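PDB 6XI1: flagellin hook IN motif family from Aeromonas hydrophila subsp. hydrophila, which probably forms part of the calcium-stiffened extender region of an RTX adhesin, a string of beta-sandwich repeats that projects the adhesin toward its target. Local coordinates for residues 105-110 with 117-122. Sequence-based numbering, arbitrary orientation.
Sequences VETFTV and THTVTI
The Phe108 ring meets the backbone of the opposing strand at its edge, where Val120 O lies near the ring plane, 4.0 Å from CD1. Ile122 comes to the same ring obliquely, its CG1 4.2 Å from CE1; chi1 of -56° swings Phe108 CG to the N side of CA, opposite the carbonyl carbon, and the ring reaches along the sheet toward Ile122. The His118 imidazole turns from strand 103-111 to strand 26-36, where NE2 is hydrogen-bonded to Asp31 OD2. Glu106 OE1, on the same face as Phe108, is hydrogen-bonded to Tyr88 OH and Gly76 N, and OE2 to Leu75 N with a salt bridge to Lys104 NZ, partners that probably stabilise a charge on this buried side chain. Strands 103-111 and 117-125 form an antiparallel beta hairpin, the last two strands of a cadherin-like beta-sandwich repeat. Three hydrogen-bonded pairs, Glu106 with Ile122, Phe108 with Val120 and Val110 with His118, each close a two-bond ring; Ile122 N to Glu106 O is 2.7 Å and nearly straight at 171°. Between them, CA-H...O contacts fill in, such as Thr107 CA to Val120 O at 3.2 Å. Phe108, Val110, Val120 and Ile122 face the interior, where Leu78, Ile80 and Trp86 pack on them. With chi1 -66° placing CG1 opposite the carbonyl carbon, Val110 CG2 falls between N and C, 3.5 Å from His118 O. The other face carries threonines, partly open to solvent save for the more exposed Thr117. The closest approaches are made by methyls: Thr119 CG2 lies across Thr107 CB at 3.6 Å, and Thr109 CG2 meets Thr117 CB at 3.8 Å. The Thr109 and Thr119 hydroxyls come near each other without hydrogen-bonding. Thr107 and Thr121 run side by side, and at the start of 105-110 Val105 CG1 touches Thr121 CG2 at 3.7 Å.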
ATOM      1  N   VAL A 105     -50.241 -40.756  -9.688  1.00 27.26           N
ATOM      2  CA  VAL A 105     -51.327 -41.732  -9.362  1.00 27.94           C
ATOM      3  C   VAL A 105     -51.300 -42.792 -10.447  1.00 30.52           C
ATOM      4  O   VAL A 105     -51.271 -42.414 -11.634  1.00 32.73           O
ATOM      5  CB  VAL A 105     -52.690 -41.041  -9.219  1.00 29.29           C
ATOM      6  CG1 VAL A 105     -53.821 -42.046  -9.112  1.00 29.92           C
ATOM      7  CG2 VAL A 105     -52.683 -40.115  -8.012  1.00 27.95           C
ATOM      8  N   GLU A 106     -51.207 -44.063 -10.044  1.00 26.79           N
ATOM      9  CA  GLU A 106     -51.183 -45.209 -10.967  1.00 27.21           C
ATOM     10  C   GLU A 106     -52.330 -46.139 -10.583  1.00 30.06           C
ATOM     11  O   GLU A 106     -52.612 -46.289  -9.369  1.00 28.87           O
ATOM     12  CB  GLU A 106     -49.849 -45.946 -10.898  1.00 31.61           C
ATOM     13  CG  GLU A 106     -48.651 -45.021 -10.956  1.00 35.30           C
ATOM     14  CD  GLU A 106     -47.315 -45.714 -11.147  1.00 36.17           C
ATOM     15  OE1 GLU A 106     -47.145 -46.876 -10.702  1.00 33.32           O
ATOM     16  OE2 GLU A 106     -46.442 -45.087 -11.762  1.00 35.33           O
ATOM     17  N   THR A 107     -52.966 -46.736 -11.585  1.00 33.62           N
ATOM     18  CA  THR A 107     -54.129 -47.641 -11.381  1.00 34.66           C
ATOM     19  C   THR A 107     -53.830 -48.992 -11.998  1.00 34.01           C
ATOM     20  O   THR A 107     -53.151 -49.047 -12.998  1.00 33.21           O
ATOM     21  CB  THR A 107     -55.417 -47.082 -11.986  1.00 36.44           C
ATOM     22  OG1 THR A 107     -55.117 -47.019 -13.374  1.00 38.36           O
ATOM     23  CG2 THR A 107     -55.823 -45.769 -11.365  1.00 37.86           C
ATOM     24  N   PHE A 108     -54.338 -50.051 -11.376  1.00 34.93           N
ATOM     25  CA  PHE A 108     -54.149 -51.438 -11.846  1.00 33.32           C
ATOM     26  C   PHE A 108     -55.510 -52.120 -11.793  1.00 33.32           C
ATOM     27  O   PHE A 108     -56.264 -51.942 -10.812  1.00 35.94           O
ATOM     28  CB  PHE A 108     -53.079 -52.156 -11.035  1.00 32.64           C
ATOM     29  CG  PHE A 108     -51.764 -51.429 -11.045  1.00 30.13           C
ATOM     30  CD1 PHE A 108     -51.553 -50.336 -10.216  1.00 29.62           C
ATOM     31  CD2 PHE A 108     -50.765 -51.807 -11.918  1.00 30.48           C
ATOM     32  CE1 PHE A 108     -50.351 -49.647 -10.258  1.00 28.92           C
ATOM     33  CE2 PHE A 108     -49.550 -51.134 -11.943  1.00 30.50           C
ATOM     34  CZ  PHE A 108     -49.347 -50.062 -11.108  1.00 30.18           C
ATOM     35  N   THR A 109     -55.829 -52.816 -12.872  1.00 35.67           N
ATOM     36  CA  THR A 109     -57.131 -53.497 -13.036  1.00 38.35           C
ATOM     37  C   THR A 109     -56.913 -54.970 -12.708  1.00 31.85           C
ATOM     38  O   THR A 109     -56.013 -55.573 -13.296  1.00 32.20           O
ATOM     39  CB  THR A 109     -57.712 -53.247 -14.431  1.00 44.44           C
ATOM     40  OG1 THR A 109     -57.966 -51.844 -14.518  1.00 40.27           O
ATOM     41  CG2 THR A 109     -58.994 -54.023 -14.648  1.00 48.56           C
ATOM     42  N   VAL A 110     -57.675 -55.498 -11.752  1.00 34.65           N
ATOM     43  CA  VAL A 110     -57.665 -56.958 -11.420  1.00 36.05           C
ATOM     44  C   VAL A 110     -59.050 -57.529 -11.758  1.00 33.56           C
ATOM     45  O   VAL A 110     -60.016 -56.734 -11.852  1.00 36.14           O
ATOM     46  CB  VAL A 110     -57.256 -57.221  -9.956  1.00 32.09           C
ATOM     47  CG1 VAL A 110     -55.805 -56.822  -9.694  1.00 32.75           C
ATOM     48  CG2 VAL A 110     -58.188 -56.536  -8.979  1.00 31.85           C
ATOM     49  N   THR A 117     -64.228 -56.871 -12.934  1.00 46.03           N
ATOM     50  CA  THR A 117     -62.963 -56.114 -12.770  1.00 44.51           C
ATOM     51  C   THR A 117     -63.078 -55.174 -11.573  1.00 41.10           C
ATOM     52  O   THR A 117     -64.181 -54.767 -11.191  1.00 42.25           O
ATOM     53  CB  THR A 117     -62.547 -55.330 -14.024  1.00 46.71           C
ATOM     54  OG1 THR A 117     -63.629 -54.440 -14.285  1.00 45.53           O
ATOM     55  CG2 THR A 117     -62.237 -56.211 -15.213  1.00 45.28           C
ATOM     56  N   HIS A 118     -61.931 -54.867 -10.985  1.00 37.70           N
ATOM     57  CA  HIS A 118     -61.815 -53.833  -9.940  1.00 32.53           C
ATOM     58  C   HIS A 118     -60.492 -53.105 -10.168  1.00 28.53           C
ATOM     59  O   HIS A 118     -59.539 -53.755 -10.641  1.00 31.71           O
ATOM     60  CB  HIS A 118     -61.902 -54.468  -8.554  1.00 31.84           C
ATOM     61  CG  HIS A 118     -62.259 -53.494  -7.490  1.00 32.54           C
ATOM     62  ND1 HIS A 118     -63.541 -53.076  -7.293  1.00 32.69           N
ATOM     63  CD2 HIS A 118     -61.511 -52.863  -6.556  1.00 32.88           C
ATOM     64  CE1 HIS A 118     -63.586 -52.215  -6.289  1.00 35.03           C
ATOM     65  NE2 HIS A 118     -62.345 -52.083  -5.800  1.00 31.44           N
ATOM     66  N   THR A 119     -60.427 -51.856  -9.732  1.00 33.06           N
ATOM     67  CA  THR A 119     -59.200 -51.031  -9.862  1.00 34.24           C
ATOM     68  C   THR A 119     -58.584 -50.792  -8.487  1.00 28.89           C
ATOM     69  O   THR A 119     -59.312 -50.442  -7.557  1.00 29.94           O
ATOM     70  CB  THR A 119     -59.508 -49.729 -10.604  1.00 37.47           C
ATOM     71  OG1 THR A 119     -60.122 -50.108 -11.833  1.00 40.66           O
ATOM     72  CG2 THR A 119     -58.262 -48.922 -10.895  1.00 36.86           C
ATOM     73  N   VAL A 120     -57.277 -50.996  -8.399  1.00 29.60           N
ATOM     74  CA  VAL A 120     -56.436 -50.557  -7.249  1.00 28.66           C
ATOM     75  C   VAL A 120     -55.742 -49.256  -7.671  1.00 27.72           C
ATOM     76  O   VAL A 120     -55.145 -49.254  -8.763  1.00 29.01           O
ATOM     77  CB  VAL A 120     -55.426 -51.647  -6.847  1.00 33.66           C
ATOM     78  CG1 VAL A 120     -54.506 -51.173  -5.713  1.00 35.55           C
ATOM     79  CG2 VAL A 120     -56.150 -52.939  -6.464  1.00 37.60           C
ATOM     80  N   THR A 121     -55.830 -48.230  -6.819  1.00 28.29           N
ATOM     81  CA  THR A 121     -55.281 -46.869  -7.052  1.00 27.63           C
ATOM     82  C   THR A 121     -54.113 -46.639  -6.094  1.00 26.51           C
ATOM     83  O   THR A 121     -54.339 -46.635  -4.845  1.00 27.59           O
ATOM     84  CB  THR A 121     -56.390 -45.827  -6.887  1.00 31.85           C
ATOM     85  OG1 THR A 121     -57.394 -46.229  -7.818  1.00 31.59           O
ATOM     86  CG2 THR A 121     -55.973 -44.393  -7.165  1.00 32.53           C
ATOM     87  N   ILE A 122     -52.918 -46.464  -6.651  1.00 23.59           N
ATOM     88  CA  ILE A 122     -51.668 -46.241  -5.874  1.00 23.07           C
ATOM     89  C   ILE A 122     -51.257 -44.779  -6.086  1.00 25.76           C
ATOM     90  O   ILE A 122     -51.225 -44.331  -7.249  1.00 22.61           O
ATOM     91  CB  ILE A 122     -50.572 -47.231  -6.310  1.00 24.85           C
ATOM     92  CG1 ILE A 122     -51.019 -48.689  -6.212  1.00 25.15           C
ATOM     93  CG2 ILE A 122     -49.295 -46.995  -5.535  1.00 26.53           C
ATOM     94  CD1 ILE A 122     -51.419 -49.102  -4.805  1.00 26.84           C
TER